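Orphan protein TM0875 (Thermotoga maritima, PDB 1O22) is of unknown function, an orphan protein with a fold that was new when first described, and forms an assembly of two chains. Local coordinates at residues I21-K26 with Y147-K152; M114-E119 with Y123-P128. One frame throughout, in Å; residues are numbered along the deposited sequence.

Contact 1 of 2, residues I21-K26 with Y147-K152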
# COMPACT_ATOMS: atom_id res chain seq x y z
N ILE A 21 10.74 -8.61 -5.15
CA ILE A 21 10.71 -9.86 -5.89
C ILE A 21 10.08 -9.63 -7.28
O ILE A 21 8.95 -9.14 -7.39
CB ILE A 21 9.96 -10.97 -5.13
CG1 ILE A 21 10.59 -11.19 -3.77
CG2 ILE A 21 9.91 -12.25 -5.95
CD1 ILE A 21 9.88 -12.09 -2.91
N LEU A 22 10.82 -9.99 -8.32
CA LEU A 22 10.33 -9.88 -9.70
C LEU A 22 10.12 -11.29 -10.18
O LEU A 22 11.02 -12.10 -10.08
CB LEU A 22 11.38 -9.18 -10.58
CG LEU A 22 11.89 -7.83 -10.08
CD1 LEU A 22 13.08 -7.35 -10.96
CD2 LEU A 22 10.78 -6.80 -10.11
N TYR A 23 8.92 -11.61 -10.66
CA TYR A 23 8.64 -12.96 -11.12
C TYR A 23 8.35 -12.92 -12.62
O TYR A 23 7.93 -11.88 -13.14
CB TYR A 23 7.48 -13.62 -10.34
CG TYR A 23 6.12 -12.99 -10.54
CD1 TYR A 23 5.30 -13.38 -11.59
CD2 TYR A 23 5.66 -12.01 -9.66
CE1 TYR A 23 4.11 -12.80 -11.79
CE2 TYR A 23 4.45 -11.43 -9.85
CZ TYR A 23 3.66 -11.83 -10.89
OH TYR A 23 2.44 -11.20 -11.07
N TYR A 24 8.59 -14.05 -13.29
CA TYR A 24 8.48 -14.13 -14.75
C TYR A 24 7.97 -15.49 -15.14
O TYR A 24 8.52 -16.50 -14.68
CB TYR A 24 9.87 -13.96 -15.43
CG TYR A 24 10.65 -12.74 -14.99
CD1 TYR A 24 10.45 -11.51 -15.59
CD2 TYR A 24 11.58 -12.83 -13.97
CE1 TYR A 24 11.16 -10.38 -15.20
CE2 TYR A 24 12.32 -11.71 -13.57
CZ TYR A 24 12.09 -10.48 -14.19
OH TYR A 24 12.79 -9.35 -13.82
N LYS A 25 7.00 -15.53 -16.03
CA LYS A 25 6.62 -16.81 -16.63
C LYS A 25 7.78 -17.40 -17.48
O LYS A 25 8.33 -16.74 -18.38
CB LYS A 25 5.33 -16.72 -17.43
CG LYS A 25 4.71 -18.13 -17.74
CD LYS A 25 3.26 -18.05 -18.00
CE LYS A 25 2.58 -19.35 -17.82
NZ LYS A 25 1.18 -19.21 -18.33
N LYS A 26 8.18 -18.62 -17.14
CA LYS A 26 9.21 -19.34 -17.90
C LYS A 26 8.91 -19.34 -19.39
O LYS A 26 7.75 -19.46 -19.81
CB LYS A 26 9.32 -20.78 -17.44
CG LYS A 26 10.01 -21.01 -16.16
CD LYS A 26 9.90 -22.47 -15.76
CE LYS A 26 10.80 -22.85 -14.57
NZ LYS A 26 10.57 -24.28 -14.10
N TYR A 147 3.15 -20.22 -1.80
CA TYR A 147 1.93 -19.59 -1.33
C TYR A 147 1.40 -18.55 -2.33
O TYR A 147 0.19 -18.55 -2.64
CB TYR A 147 2.12 -18.89 0.04
CG TYR A 147 1.02 -17.91 0.35
CD1 TYR A 147 -0.21 -18.35 0.87
CD2 TYR A 147 1.18 -16.56 0.10
CE1 TYR A 147 -1.24 -17.46 1.14
CE2 TYR A 147 0.16 -15.67 0.34
CZ TYR A 147 -1.04 -16.11 0.88
OH TYR A 147 -2.04 -15.18 1.13
N PHE A 148 2.28 -17.68 -2.79
CA PHE A 148 1.91 -16.59 -3.69
C PHE A 148 1.31 -17.11 -5.02
O PHE A 148 0.22 -16.74 -5.41
CB PHE A 148 3.12 -15.66 -3.94
CG PHE A 148 2.85 -14.59 -4.99
CD1 PHE A 148 2.18 -13.44 -4.69
CD2 PHE A 148 3.24 -14.81 -6.32
CE1 PHE A 148 1.89 -12.51 -5.66
CE2 PHE A 148 2.99 -13.87 -7.30
CZ PHE A 148 2.29 -12.73 -6.99
N PHE A 149 2.02 -17.99 -5.69
CA PHE A 149 1.53 -18.55 -6.95
C PHE A 149 0.22 -19.31 -6.73
O PHE A 149 -0.72 -19.12 -7.47
CB PHE A 149 2.59 -19.44 -7.63
CG PHE A 149 3.77 -18.67 -8.14
CD1 PHE A 149 3.60 -17.53 -8.89
CD2 PHE A 149 5.07 -19.04 -7.81
CE1 PHE A 149 4.67 -16.80 -9.33
CE2 PHE A 149 6.14 -18.31 -8.26
CZ PHE A 149 5.94 -17.20 -9.01
N GLU A 150 0.16 -20.13 -5.70
CA GLU A 150 -1.07 -20.87 -5.43
C GLU A 150 -2.27 -19.94 -5.13
O GLU A 150 -3.39 -20.20 -5.58
CB GLU A 150 -0.86 -21.90 -4.32
CG GLU A 150 0.06 -23.03 -4.74
CD GLU A 150 0.50 -23.93 -3.58
OE1 GLU A 150 0.03 -23.71 -2.44
OE2 GLU A 150 1.32 -24.85 -3.82
N SER A 151 -2.02 -18.84 -4.43
CA SER A 151 -3.03 -17.82 -4.16
C SER A 151 -3.61 -17.18 -5.44
O SER A 151 -4.76 -16.69 -5.44
CB SER A 151 -2.49 -16.71 -3.22
OG SER A 151 -1.62 -15.76 -3.87
N LYS A 152 -2.82 -17.17 -6.51
CA LYS A 152 -3.23 -16.58 -7.78
C LYS A 152 -3.84 -17.60 -8.72
O LYS A 152 -4.38 -17.23 -9.76
CB LYS A 152 -2.04 -15.91 -8.48
CG LYS A 152 -1.45 -14.75 -7.71
CD LYS A 152 -2.42 -13.59 -7.60
CE LYS A 152 -1.77 -12.50 -6.82
NZ LYS A 152 -2.55 -11.27 -6.72
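Tyr-23, reaching from a strand, meets Phe-148 and Phe-149 of a helix, and these three rings form an aromatic cluster that makes up the whole contact. The backbones stay well apart, with the CA atoms of Tyr-23 and Phe-149 still 10.0 Å from each other, so long, flat side chains from both sides bridge the gap.

The ring pairs differ in geometry. Phe-148 presents its outer rim over one face of the tyrosine, CE2 lying 3.8 Å above that plane and displaced toward its rim. Its CZ is 3.8 Å from Tyr-23 CE2, and the planes meet obliquely at 55°. Phe-149 instead turns its edge toward the tyrosine face in an offset edge-to-face pair, with centroids 5.9 Å apart and planes at 84°. The CZ atom of Phe-149 also approaches Tyr-23 CB at 4.1 Å, an apolar contact of an aliphatic carbon with the phenylalanine edge. The two helix residues are consecutive, yet both reach the tyrosine, their first torsions sending the rings different ways: CG of Phe-148 is anti to its backbone N (chi1 173°), whereas that of Phe-149 lies anti to its carbonyl carbon.

No polar bond crosses the contact; polar groups are satisfied elsewhere. The Tyr-23 hydroxyl, at the far end of a buried ring, is hydrogen-bonded to the carbonyl of Ser-53. On the helix, Ser-151 OG donates to Phe-148 O at 2.6 Å, so this short side chain returns to its own backbone.

Strand 19-25 runs between strands 56-66 and 159-165, and helix 137-152 packs on this part of the sheet. Phe-149 stacks on Tyr-159, while Phe-148 touches Ile-59.

Contact 2 of 2, residues M114-E119 with Y123-P128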
# COMPACT_ATOMS: atom_id res chain seq x y z
N MSE A 114 3.61 -20.08 8.82
CA MSE A 114 3.68 -18.67 8.46
C MSE A 114 2.29 -18.04 8.47
O MSE A 114 1.28 -18.68 8.10
CB MSE A 114 4.46 -18.55 7.14
CG MSE A 114 4.21 -17.46 6.20
SE MSE A 114 5.30 -17.86 4.49
CE MSE A 114 6.93 -18.54 5.13
N LYS A 115 2.24 -16.79 8.94
CA LYS A 115 1.09 -15.90 8.77
C LYS A 115 1.44 -14.77 7.80
O LYS A 115 2.50 -14.20 7.84
CB LYS A 115 0.65 -15.31 10.10
CG LYS A 115 0.23 -16.30 11.09
CD LYS A 115 -0.90 -17.24 10.60
CE LYS A 115 -2.23 -16.76 10.96
NZ LYS A 115 -2.49 -17.04 12.39
N ILE A 116 0.50 -14.44 6.95
CA ILE A 116 0.76 -13.59 5.80
C ILE A 116 -0.33 -12.52 5.75
O ILE A 116 -1.53 -12.84 5.73
CB ILE A 116 0.72 -14.41 4.49
CG1 ILE A 116 1.79 -15.51 4.52
CG2 ILE A 116 0.83 -13.50 3.28
CD1 ILE A 116 1.31 -16.74 3.96
N LEU A 117 0.13 -11.28 5.75
CA LEU A 117 -0.68 -10.09 5.57
C LEU A 117 -0.41 -9.55 4.17
O LEU A 117 0.73 -9.31 3.79
CB LEU A 117 -0.25 -9.03 6.57
CG LEU A 117 -1.08 -7.75 6.66
CD1 LEU A 117 -2.57 -8.02 6.97
CD2 LEU A 117 -0.45 -6.90 7.75
N SER A 118 -1.47 -9.39 3.40
CA SER A 118 -1.34 -8.91 2.05
C SER A 118 -2.05 -7.59 1.85
O SER A 118 -3.24 -7.45 2.19
CB SER A 118 -1.96 -9.93 1.09
OG SER A 118 -1.97 -9.37 -0.20
N GLU A 119 -1.35 -6.64 1.25
CA GLU A 119 -1.97 -5.43 0.75
C GLU A 119 -1.51 -5.19 -0.69
O GLU A 119 -0.40 -4.80 -0.90
CB GLU A 119 -1.65 -4.25 1.70
CG GLU A 119 -0.18 -4.08 2.07
CD GLU A 119 0.20 -4.70 3.42
OE1 GLU A 119 1.14 -5.57 3.46
OE2 GLU A 119 -0.43 -4.31 4.44
N TYR A 123 3.61 -7.62 0.83
CA TYR A 123 3.31 -8.75 1.70
C TYR A 123 4.18 -8.66 2.92
O TYR A 123 5.29 -8.24 2.83
CB TYR A 123 3.57 -10.08 0.98
CG TYR A 123 2.61 -10.35 -0.15
CD1 TYR A 123 1.52 -11.18 0.04
CD2 TYR A 123 2.81 -9.80 -1.40
CE1 TYR A 123 0.65 -11.44 -1.00
CE2 TYR A 123 1.95 -10.05 -2.44
CZ TYR A 123 0.86 -10.86 -2.25
OH TYR A 123 -0.01 -11.12 -3.30
N LYS A 124 3.64 -9.07 4.06
CA LYS A 124 4.39 -9.17 5.32
C LYS A 124 4.14 -10.56 5.85
O LYS A 124 2.99 -10.98 5.95
CB LYS A 124 3.87 -8.14 6.32
CG LYS A 124 4.05 -6.69 5.94
CD LYS A 124 3.29 -5.81 6.91
CE LYS A 124 3.65 -4.34 6.79
NZ LYS A 124 2.66 -3.53 7.59
N ILE A 125 5.20 -11.30 6.13
CA ILE A 125 5.06 -12.60 6.71
C ILE A 125 5.64 -12.63 8.09
O ILE A 125 6.58 -11.91 8.41
CB ILE A 125 5.67 -13.68 5.80
CG1 ILE A 125 7.17 -13.54 5.67
CG2 ILE A 125 4.97 -13.64 4.38
CD1 ILE A 125 7.78 -14.78 5.02
N TYR A 126 5.01 -13.44 8.93
CA TYR A 126 5.34 -13.55 10.34
C TYR A 126 5.54 -15.00 10.60
O TYR A 126 4.70 -15.83 10.22
CB TYR A 126 4.19 -13.03 11.20
CG TYR A 126 3.88 -11.62 10.89
CD1 TYR A 126 4.50 -10.59 11.59
CD2 TYR A 126 2.97 -11.29 9.89
CE1 TYR A 126 4.22 -9.26 11.27
CE2 TYR A 126 2.68 -10.03 9.59
CZ TYR A 126 3.30 -9.00 10.28
OH TYR A 126 2.98 -7.72 9.91
N VAL A 127 6.69 -15.33 11.18
CA VAL A 127 7.00 -16.71 11.46
C VAL A 127 7.53 -16.82 12.89
O VAL A 127 8.21 -15.93 13.39
CB VAL A 127 8.03 -17.28 10.49
CG1 VAL A 127 7.39 -17.56 9.13
CG2 VAL A 127 9.23 -16.33 10.34
N PRO A 128 7.22 -17.93 13.54
CA PRO A 128 7.71 -18.13 14.90
C PRO A 128 9.17 -18.49 14.92
O PRO A 128 9.66 -19.27 14.09
CB PRO A 128 6.85 -19.29 15.43
CG PRO A 128 6.26 -19.94 14.27
CD PRO A 128 6.43 -19.06 13.06
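Residues 114-119 and 123-128 pair as the antiparallel strands of a β hairpin within the mixed sheet, between strands 100-111 and 56-66. Lys-115 with Tyr-126 and Leu-117 with Lys-124 are hydrogen-bonded pairs; Lys-115 N reaches Tyr-126 O at 2.9 Å and Leu-117 N reaches Lys-124 O at 2.9 Å. Ile-116 with Ile-125 and Ser-118 with Tyr-123 are non-hydrogen-bonded pairs.

The face bearing Ile-116 and Ile-125 is largely apolar around the isoleucines and lies under helix 137-152. These two buried side chains lie side by side, pointing the same way, with Ile-116 CG1 3.7 Å from Ile-125 CG2. Selenomethionine Met-114 bends at its end (chi3 -40°), bringing CE to 3.9 Å from Ile-125 CD1. Tyr-123 lays its ring along Ser-118, a side chain small enough to admit it, while Ile-116 CG2 meets the ring edge.

On the other face, Leu-117 CD2 packs against Lys-124 CD at 4.0 Å. The extended lysine thus gives its methylenes to the leucine and carries NZ onward to a salt bridge with Glu-104 of the second subunit. Glu-119 OE2 remains 4.5 Å from Lys-124 NZ, beyond a salt bridge, but its charge would probably still stabilise the ammonium. Main-chain bonds and apolar packing join the strands, while the lysine's charge is used at the subunit interface.

Overall arrangement
Both contacts are buried and reach the same sheet, with centres about 16 Å apart, and contact 2 is nested within the chain loop closed by contact 1. Helix 137-152 joins them: it supplies one side of contact 1 and covers the isoleucine face of contact 2. They touch directly where Phe-148 CE1 lies 3.3 Å from Tyr-123 OH. Their chemistry follows their places. Contact 1 joins helix to sheet mainly through aromatic rings, without a hydrogen bond across it, whereas contact 2 joins neighbouring strands through main-chain bonds and has two unlike faces. Only contact 2 also meets the second subunit; contact 1 lies wholly within one chain.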